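Side-chain contacts in Nitrate/nitrite binding protein NrtA (Synechocystis sp., PDB 2G29), which binds nitrate as the solute-binding component of the NrtABCD ABC transporter, which takes up nitrate and probably nitrite: residues A[262-265]-A[266-269]; A[280-283]-A[284-287]. All blocks are in the same frame, centred on the assembly; numbering follows the deposited sequence.

Contact 1 (A[262-265]-A[266-269])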
loop_
_atom_site.group_PDB
_atom_site.type_symbol
_atom_site.label_atom_id
_atom_site.label_comp_id
_atom_site.label_asym_id
_atom_site.label_seq_id
_atom_site.Cartn_x
_atom_site.Cartn_y
_atom_site.Cartn_z
ATOM N N ALA A 262 -0.060 9.039 -17.704
ATOM C CA ALA A 262 1.377 8.828 -17.538
ATOM C C ALA A 262 1.628 7.727 -16.514
ATOM O O ALA A 262 2.476 6.856 -16.729
ATOM C CB ALA A 262 2.048 10.101 -17.094
ATOM N N VAL A 263 0.872 7.750 -15.413
ATOM C CA VAL A 263 1.046 6.708 -14.390
ATOM C C VAL A 263 0.642 5.313 -14.917
ATOM O O VAL A 263 1.285 4.315 -14.626
ATOM C CB VAL A 263 0.237 7.070 -13.113
ATOM C CG1 VAL A 263 0.163 5.873 -12.142
ATOM C CG2 VAL A 263 0.933 8.246 -12.387
ATOM N N MET A 264 -0.429 5.231 -15.700
ATOM C CA MET A 264 -0.848 3.962 -16.267
ATOM C C MET A 264 0.219 3.382 -17.206
ATOM O O MET A 264 0.492 2.173 -17.192
ATOM C CB MET A 264 -2.117 4.154 -17.079
ATOM C CG MET A 264 -3.328 4.353 -16.258
ATOM S SD MET A 264 -4.767 4.602 -17.332
ATOM C CE MET A 264 -5.906 4.751 -16.117
ATOM N N GLU A 265 0.797 4.234 -18.053
ATOM C CA GLU A 265 1.832 3.721 -18.949
ATOM C C GLU A 265 3.039 3.291 -18.121
ATOM O O GLU A 265 3.648 2.288 -18.422
ATOM C CB GLU A 265 2.251 4.774 -19.966
ATOM C CG GLU A 265 1.199 5.032 -21.046
ATOM C CD GLU A 265 1.844 5.161 -22.408
ATOM O OE1 GLU A 265 2.649 6.090 -22.593
ATOM O OE2 GLU A 265 1.555 4.322 -23.287
ATOM N N ALA A 266 3.359 4.032 -17.061
ATOM C CA ALA A 266 4.499 3.632 -16.237
ATOM C C ALA A 266 4.188 2.314 -15.553
ATOM O O ALA A 266 5.083 1.469 -15.356
ATOM C CB ALA A 266 4.823 4.713 -15.207
ATOM N N GLN A 267 2.931 2.111 -15.151
ATOM C CA GLN A 267 2.550 0.841 -14.535
ATOM C C GLN A 267 2.736 -0.338 -15.497
ATOM O O GLN A 267 3.200 -1.395 -15.110
ATOM C CB GLN A 267 1.096 0.872 -14.067
ATOM C CG GLN A 267 0.883 1.670 -12.788
ATOM C CD GLN A 267 -0.577 1.706 -12.396
ATOM O OE1 GLN A 267 -1.418 2.153 -13.174
ATOM N NE2 GLN A 267 -0.888 1.234 -11.182
ATOM N N GLN A 268 2.338 -0.142 -16.756
ATOM C CA GLN A 268 2.487 -1.187 -17.762
ATOM C C GLN A 268 3.966 -1.498 -17.970
ATOM O O GLN A 268 4.356 -2.664 -18.123
ATOM C CB GLN A 268 1.835 -0.711 -19.056
ATOM C CG GLN A 268 0.315 -0.724 -18.966
ATOM C CD GLN A 268 -0.329 -0.132 -20.187
ATOM O OE1 GLN A 268 -0.516 1.075 -20.285
ATOM N NE2 GLN A 268 -0.668 -0.985 -21.131
ATOM N N TRP A 269 4.777 -0.454 -17.966
ATOM C CA TRP A 269 6.225 -0.619 -18.141
ATOM C C TRP A 269 6.821 -1.397 -16.961
ATOM O O TRP A 269 7.570 -2.358 -17.138
ATOM C CB TRP A 269 6.899 0.734 -18.221
ATOM C CG TRP A 269 8.358 0.637 -18.636
ATOM C CD1 TRP A 269 8.842 0.597 -19.914
ATOM C CD2 TRP A 269 9.491 0.521 -17.774
ATOM N NE1 TRP A 269 10.207 0.466 -19.903
ATOM C CE2 TRP A 269 10.636 0.421 -18.602
ATOM C CE3 TRP A 269 9.657 0.492 -16.376
ATOM C CZ2 TRP A 269 11.924 0.293 -18.083
ATOM C CZ3 TRP A 269 10.940 0.364 -15.862
ATOM C CH2 TRP A 269 12.062 0.270 -16.714
#
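Two consecutive turns of the helix 253-271 meet here, in the two-domain C-clamp of a periplasmic solute-binding protein, where the extended Q267 side chain lies back over V263 and M264. Four alpha-helical i to i+4 bonds join the turns: A262 O takes the NH of A266, V263 O that of Q267, M264 O that of Q268 and E265 O that of W269. The one from Q267 N to V263 O is 2.8 Å long. The glutamine CG lies beside its own backbone N, anti to the carbonyl carbon (chi1 -76°), and the chain runs back along the helix, bringing Q267 CG within 3.2 Å of V263 O. Q267 OE1 reaches the CA of M264 at 3.6 Å and passes the V263 CG1 methyl at 4.2 Å, a loose contact between crossing side chains. The buried amide is satisfied at both ends: OE1 bonds to S328 OG, and NE2 to the backbone oxygens of R120, the last residue of strand 115-120, and L121 just after it. An alanine at Q267 would remove all three of these bonds and would probably leave the carbonyls of R120 and L121 without this donor in a buried setting. Around it, A266 meets A51 and F56, M264 packs on W367 and A370 of the helix 364-373, and E265 bends away to a salt bridge with K59. Q268 repeats the backward course of Q267 one residue on, its CG 3.4 Å from M264 O; Q268 OE1 also stands 3.4 Å from M264 O, but these two oxygens, both acceptors, make no hydrogen bond.

Contact 2 (A[280-283]-A[284-287])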
loop_
_atom_site.group_PDB
_atom_site.type_symbol
_atom_site.label_atom_id
_atom_site.label_comp_id
_atom_site.label_asym_id
_atom_site.label_seq_id
_atom_site.Cartn_x
_atom_site.Cartn_y
_atom_site.Cartn_z
ATOM N N CYS A 280 14.591 -1.771 -11.022
ATOM C CA CYS A 280 15.290 -1.859 -9.764
ATOM C C CYS A 280 16.615 -1.103 -9.761
ATOM O O CYS A 280 17.035 -0.586 -8.717
ATOM C CB CYS A 280 15.460 -3.323 -9.374
ATOM S SG CYS A 280 13.836 -4.095 -8.954
ATOM N N GLN A 281 17.305 -1.048 -10.902
ATOM C CA GLN A 281 18.540 -0.240 -10.937
ATOM C C GLN A 281 18.189 1.228 -10.674
ATOM O O GLN A 281 18.892 1.938 -9.957
ATOM C CB GLN A 281 19.214 -0.302 -12.295
ATOM C CG GLN A 281 19.775 -1.651 -12.636
ATOM C CD GLN A 281 20.365 -1.627 -14.036
ATOM O OE1 GLN A 281 19.756 -1.086 -14.958
ATOM N NE2 GLN A 281 21.556 -2.198 -14.198
ATOM N N ILE A 282 17.090 1.679 -11.278
ATOM C CA ILE A 282 16.622 3.041 -11.102
ATOM C C ILE A 282 16.228 3.280 -9.650
ATOM O O ILE A 282 16.702 4.231 -9.040
ATOM C CB ILE A 282 15.419 3.329 -12.033
ATOM C CG1 ILE A 282 15.871 3.346 -13.504
ATOM C CG2 ILE A 282 14.815 4.697 -11.715
ATOM C CD1 ILE A 282 14.695 3.358 -14.516
ATOM N N LEU A 283 15.409 2.392 -9.079
ATOM C CA LEU A 283 14.995 2.599 -7.694
ATOM C C LEU A 283 16.170 2.586 -6.707
ATOM O O LEU A 283 16.163 3.284 -5.692
ATOM C CB LEU A 283 13.987 1.523 -7.293
ATOM C CG LEU A 283 12.712 1.495 -8.158
ATOM C CD1 LEU A 283 11.797 0.372 -7.714
ATOM C CD2 LEU A 283 11.994 2.857 -8.097
ATOM N N SER A 284 17.190 1.793 -7.017
ATOM C CA SER A 284 18.333 1.658 -6.138
ATOM C C SER A 284 19.206 2.905 -5.990
ATOM O O SER A 284 19.838 3.103 -4.963
ATOM C CB SER A 284 19.184 0.466 -6.624
ATOM O OG SER A 284 20.369 0.334 -5.854
ATOM N N LYS A 285 19.202 3.736 -7.027
ATOM C CA LYS A 285 20.041 4.927 -7.089
ATOM C C LYS A 285 19.865 5.884 -5.933
ATOM O O LYS A 285 18.798 5.973 -5.308
ATOM C CB LYS A 285 19.799 5.694 -8.410
ATOM C CG LYS A 285 19.984 4.858 -9.673
ATOM C CD LYS A 285 19.719 5.663 -10.955
ATOM C CE LYS A 285 19.651 4.734 -12.186
ATOM N NZ LYS A 285 19.239 5.451 -13.449
ATOM N N ARG A 286 20.931 6.621 -5.651
ATOM C CA ARG A 286 20.915 7.598 -4.574
ATOM C C ARG A 286 19.812 8.616 -4.825
ATOM O O ARG A 286 19.292 9.203 -3.890
ATOM C CB ARG A 286 22.271 8.305 -4.510
ATOM C CG ARG A 286 22.294 9.490 -3.554
ATOM C CD ARG A 286 22.089 9.042 -2.123
ATOM N NE ARG A 286 22.532 10.055 -1.163
ATOM C CZ ARG A 286 22.850 9.778 0.097
ATOM N NH1 ARG A 286 22.774 8.528 0.536
ATOM N NH2 ARG A 286 23.245 10.742 0.920
ATOM N N GLU A 287 19.466 8.815 -6.098
ATOM C CA GLU A 287 18.423 9.765 -6.485
ATOM C C GLU A 287 17.059 9.344 -5.919
ATOM O O GLU A 287 16.191 10.194 -5.644
ATOM C CB GLU A 287 18.341 9.839 -8.022
ATOM C CG GLU A 287 17.463 10.955 -8.623
ATOM C CD GLU A 287 18.088 12.336 -8.490
ATOM O OE1 GLU A 287 19.339 12.424 -8.487
ATOM O OE2 GLU A 287 17.334 13.331 -8.413
#
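K285 lies back across the last turn of the helix 276-284, its aliphatic chain covering the carbonyl ends of Q281 and I282. The closest approach of its side chain is made by K285 CG, 3.1 Å from Q281 O; the same methylene is 3.4 Å from I282 O. Farther out, K285 CE rests 3.6 Å from the CA of I282, and NZ of K285 comes to 4.0 Å from I282 CG1, where the two side chains cross. The path follows from chi1 of -55°, which sets CG beside the backbone N of K285, and from the extended run of the chain beyond it. Backbone bonds hold this residue in place. K285 N gives a hydrogen bond of 3.2 Å to I282 O, from well above the carbonyl plane (59° out of it), and a weak one of 3.5 Å to Q281 O, so the alpha-helical pattern loosens here; one residue earlier, S284 N still bonds C280 O at 2.9 Å. With psi of 153°, K285 then turns the chain out of the helix into the loop. Around this turn, S284 OG bonds to V291 O and the backbone of L283 pairs with F289, tying the helix end to the chain that follows. I282 and L283 pack on the helix 46-53, I282 against I50 and E53, L283 against A46 and I49, while C280 meets F293, I296 and S300. Chemically, K285 works here through its methylenes, which lie over the carbonyls of Q281 and I282 and carry NZ past them to the flank of I282, so that the side-chain contact is nonpolar in character.

Overall arrangement
Contacts 1 and 2 follow each other along the chain, one inside the helix 253-271 and the other at the C-terminal end of the next helix, 276-284. Their centres are 18 Å apart and their nearest atoms about 5 Å, without touching. Helix 46-53 connects them: I50 meets both W269 and I282, and its neighbours receive other side chains from each contact. None of their residues is among the nitrate ligands W73, Q126, H167, G211 and K240. Contact 1 lies closer to these, the side chain of Q267 being about 8 Å from that of K240; contact 2 stays farther off, the side chain of L283 about 12 Å from the side chain of Q126 and from G211.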